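Dna-binding protein RAP1 (Saccharomyces cerevisiae, PDB 4BJT) binds DNA as a repressor and activator of transcription and acts at telomeres, where its C-terminal domain binds the Rap1-binding module of Rif1. Local coordinates at residues 160-165 / 183-188. Sequence-based numbering, arbitrary orientation.
Sequences GIWTHD and KKHGTG
His185, the last residue of helix 175-185, lays its imidazole over the indole of Trp162 and shows how one ring can lock a loop to a helix end by both its face and its edge. The stack is offset: the His185 ring and the five-membered ring of Trp162 have centroids 4.1 Å apart. Their planes are inclined by 21°. On the far face of the imidazole lies the aliphatic start of Lys184, its CG over the ring centre, which leaves the histidine sandwiched. At the rim, His185 ND1 accepts the backbone N-H of Gly160 (Gly160 N to His185 ND1 2.9 Å), the donor lying almost exactly in the ring plane, while His185 CE1 comes within 3.4 Å of Ile161 O. His185 NE2 bonds to Asp166 OD2, so both ring nitrogens are engaged and the ring's rotation is fixed.

Direct contacts are looser where the partly exposed Lys184 and Thr163 meet, Thr163 CG2 lying 4.2 Å from Lys184 NZ. Lys184 turns CG away from its own nitrogen (chi1 179°) and passes, extended, over that face toward Ile161; a water bridges Lys184 NZ and Ile161 O, which are 3.8 Å apart. NZ finds its strong partner in Asp166, with Pro156 O as another; Thr163 OG1 caps the Asp166 backbone N.

Within this strand-free, largely helical domain, the contact ties the lead-in to helix 164-171 to the junction of helices 175-185 and 187-198. Since ND1 acts as acceptor, the proton of a neutral His185 should sit on NE2, facing Asp166 OD2; sharing that oxygen with Lys184 NZ probably tempers any polarisation of the ring.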
ATOM      1  N   GLY C 160       1.881  -7.785   3.305  1.00 18.87           N
ATOM      2  CA  GLY C 160       1.103  -6.611   3.678  1.00 17.98           C
ATOM      3  C   GLY C 160       0.230  -6.038   2.584  1.00 19.09           C
ATOM      4  O   GLY C 160      -0.613  -5.187   2.862  1.00 19.06           O
ATOM      5  N   ILE C 161       0.419  -6.471   1.329  1.00 17.07           N
ATOM      6  CA  ILE C 161      -0.364  -5.961   0.207  1.00 16.34           C
ATOM      7  C   ILE C 161      -1.298  -7.050  -0.233  1.00 20.16           C
ATOM      8  O   ILE C 161      -0.878  -8.035  -0.835  1.00 20.14           O
ATOM      9  CB  ILE C 161       0.588  -5.501  -0.943  1.00 18.24           C
ATOM     10  CG1 ILE C 161       1.598  -4.471  -0.405  1.00 18.27           C
ATOM     11  CG2 ILE C 161      -0.228  -4.980  -2.142  1.00 18.48           C
ATOM     12  CD1 ILE C 161       2.499  -3.856  -1.427  1.00 22.11           C
ATOM     13  N   TRP C 162      -2.581  -6.908   0.130  1.00 19.19           N
ATOM     14  CA  TRP C 162      -3.575  -7.916  -0.174  1.00 19.14           C
ATOM     15  C   TRP C 162      -4.080  -7.797  -1.600  1.00 23.77           C
ATOM     16  O   TRP C 162      -4.692  -6.799  -1.959  1.00 24.64           O
ATOM     17  CB  TRP C 162      -4.755  -7.811   0.805  1.00 17.85           C
ATOM     18  CG  TRP C 162      -4.400  -8.251   2.181  1.00 18.65           C
ATOM     19  CD1 TRP C 162      -3.819  -7.511   3.164  1.00 20.34           C
ATOM     20  CD2 TRP C 162      -4.631  -9.548   2.738  1.00 19.48           C
ATOM     21  NE1 TRP C 162      -3.637  -8.281   4.288  1.00 20.48           N
ATOM     22  CE2 TRP C 162      -4.122  -9.541   4.052  1.00 21.73           C
ATOM     23  CE3 TRP C 162      -5.234 -10.709   2.253  1.00 21.41           C
ATOM     24  CZ2 TRP C 162      -4.188 -10.660   4.886  1.00 22.17           C
ATOM     25  CZ3 TRP C 162      -5.331 -11.797   3.089  1.00 23.27           C
ATOM     26  CH2 TRP C 162      -4.759 -11.787   4.369  1.00 23.49           C
ATOM     27  N   THR C 163      -3.904  -8.840  -2.383  1.00 22.41           N
ATOM     28  CA  THR C 163      -4.428  -8.881  -3.740  1.00 21.78           C
ATOM     29  C   THR C 163      -5.823  -9.523  -3.761  1.00 25.11           C
ATOM     30  O   THR C 163      -6.270 -10.148  -2.792  1.00 24.17           O
ATOM     31  CB  THR C 163      -3.493  -9.680  -4.625  1.00 25.07           C
ATOM     32  OG1 THR C 163      -3.468 -11.016  -4.128  1.00 25.03           O
ATOM     33  CG2 THR C 163      -2.091  -9.099  -4.656  1.00 26.08           C
ATOM     34  N   HIS C 164      -6.477  -9.442  -4.924  1.00 25.06           N
ATOM     35  CA  HIS C 164      -7.772 -10.099  -5.109  1.00 27.66           C
ATOM     36  C   HIS C 164      -7.649 -11.596  -4.851  1.00 31.49           C
ATOM     37  O   HIS C 164      -8.470 -12.169  -4.136  1.00 30.68           O
ATOM     38  CB  HIS C 164      -8.294  -9.835  -6.527  1.00 30.79           C
ATOM     39  CG  HIS C 164      -9.549 -10.593  -6.839  1.00 37.73           C
ATOM     40  ND1 HIS C 164     -10.787 -10.155  -6.395  1.00 41.62           N
ATOM     41  CD2 HIS C 164      -9.708 -11.768  -7.493  1.00 42.40           C
ATOM     42  CE1 HIS C 164     -11.662 -11.065  -6.809  1.00 42.74           C
ATOM     43  NE2 HIS C 164     -11.059 -12.048  -7.482  1.00 43.59           N
ATOM     44  N   ASP C 165      -6.588 -12.229  -5.385  1.00 29.59           N
ATOM     45  CA  ASP C 165      -6.349 -13.655  -5.170  1.00 30.49           C
ATOM     46  C   ASP C 165      -6.169 -13.993  -3.693  1.00 30.16           C
ATOM     47  O   ASP C 165      -6.630 -15.029  -3.241  1.00 31.16           O
ATOM     48  CB  ASP C 165      -5.120 -14.123  -5.971  1.00 33.43           C
ATOM     49  CG  ASP C 165      -5.352 -14.213  -7.473  1.00 48.19           C
ATOM     50  OD1 ASP C 165      -6.535 -14.113  -7.905  1.00 49.81           O
ATOM     51  OD2 ASP C 165      -4.361 -14.428  -8.215  1.00 50.55           O
ATOM     52  N   LYS C 183       1.850 -17.564   5.271  1.00 25.52           N
ATOM     53  CA  LYS C 183       3.285 -17.472   4.994  1.00 25.64           C
ATOM     54  C   LYS C 183       3.624 -16.093   4.368  1.00 26.34           C
ATOM     55  O   LYS C 183       4.666 -15.500   4.668  1.00 26.92           O
ATOM     56  CB  LYS C 183       3.704 -18.615   4.065  1.00 29.99           C
ATOM     57  CG  LYS C 183       5.160 -18.578   3.659  1.00 40.14           C
ATOM     58  CD  LYS C 183       5.617 -19.935   3.128  1.00 54.50           C
ATOM     59  CE  LYS C 183       7.047 -19.930   2.619  1.00 74.21           C
ATOM     60  NZ  LYS C 183       8.065 -19.798   3.708  1.00 85.50           N
ATOM     61  N   LYS C 184       2.722 -15.584   3.520  1.00 21.87           N
ATOM     62  CA  LYS C 184       2.895 -14.287   2.894  1.00 20.76           C
ATOM     63  C   LYS C 184       2.701 -13.131   3.852  1.00 21.32           C
ATOM     64  O   LYS C 184       3.542 -12.241   3.926  1.00 20.74           O
ATOM     65  CB  LYS C 184       1.939 -14.157   1.696  1.00 20.88           C
ATOM     66  CG  LYS C 184       2.010 -12.827   0.971  1.00 21.87           C
ATOM     67  CD  LYS C 184       1.041 -12.787  -0.197  1.00 21.30           C
ATOM     68  CE  LYS C 184       1.257 -11.535  -1.008  1.00 21.58           C
ATOM     69  NZ  LYS C 184       0.299 -11.441  -2.144  1.00 21.08           N
ATOM     70  N   HIS C 185       1.549 -13.095   4.527  1.00 21.22           N
ATOM     71  CA  HIS C 185       1.147 -11.947   5.346  1.00 20.25           C
ATOM     72  C   HIS C 185       1.327 -12.091   6.847  1.00 22.57           C
ATOM     73  O   HIS C 185       1.354 -11.075   7.535  1.00 21.36           O
ATOM     74  CB  HIS C 185      -0.318 -11.631   5.054  1.00 20.75           C
ATOM     75  CG  HIS C 185      -0.566 -11.170   3.651  1.00 21.09           C
ATOM     76  ND1 HIS C 185       0.092 -10.071   3.130  1.00 20.73           N
ATOM     77  CD2 HIS C 185      -1.413 -11.653   2.717  1.00 22.83           C
ATOM     78  CE1 HIS C 185      -0.352  -9.950   1.887  1.00 21.09           C
ATOM     79  NE2 HIS C 185      -1.287 -10.859   1.619  1.00 21.87           N
ATOM     80  N   GLY C 186       1.352 -13.323   7.335  1.00 22.01           N
ATOM     81  CA  GLY C 186       1.393 -13.632   8.750  1.00 22.19           C
ATOM     82  C   GLY C 186       0.010 -13.750   9.360  1.00 24.22           C
ATOM     83  O   GLY C 186      -0.996 -13.313   8.786  1.00 23.15           O
ATOM     84  N   THR C 187      -0.028 -14.343  10.551  1.00 24.06           N
ATOM     85  CA  THR C 187      -1.268 -14.568  11.270  1.00 23.23           C
ATOM     86  C   THR C 187      -1.972 -13.288  11.680  1.00 26.69           C
ATOM     87  O   THR C 187      -3.196 -13.195  11.545  1.00 26.94           O
ATOM     88  CB  THR C 187      -0.981 -15.387  12.528  1.00 30.18           C
ATOM     89  OG1 THR C 187      -0.143 -16.485  12.168  1.00 32.28           O
ATOM     90  CG2 THR C 187      -2.244 -15.878  13.193  1.00 34.62           C
ATOM     91  N   GLY C 188      -1.213 -12.336  12.204  1.00 24.50           N
ATOM     92  CA  GLY C 188      -1.779 -11.072  12.664  1.00 24.89           C
ATOM     93  C   GLY C 188      -2.513 -10.339  11.569  1.00 25.36           C
ATOM     94  O   GLY C 188      -3.649  -9.891  11.751  1.00 25.85           O
TER
HETATM   95  O   HOH W   1       1.031  -8.639  -2.814  1.00 17.50           O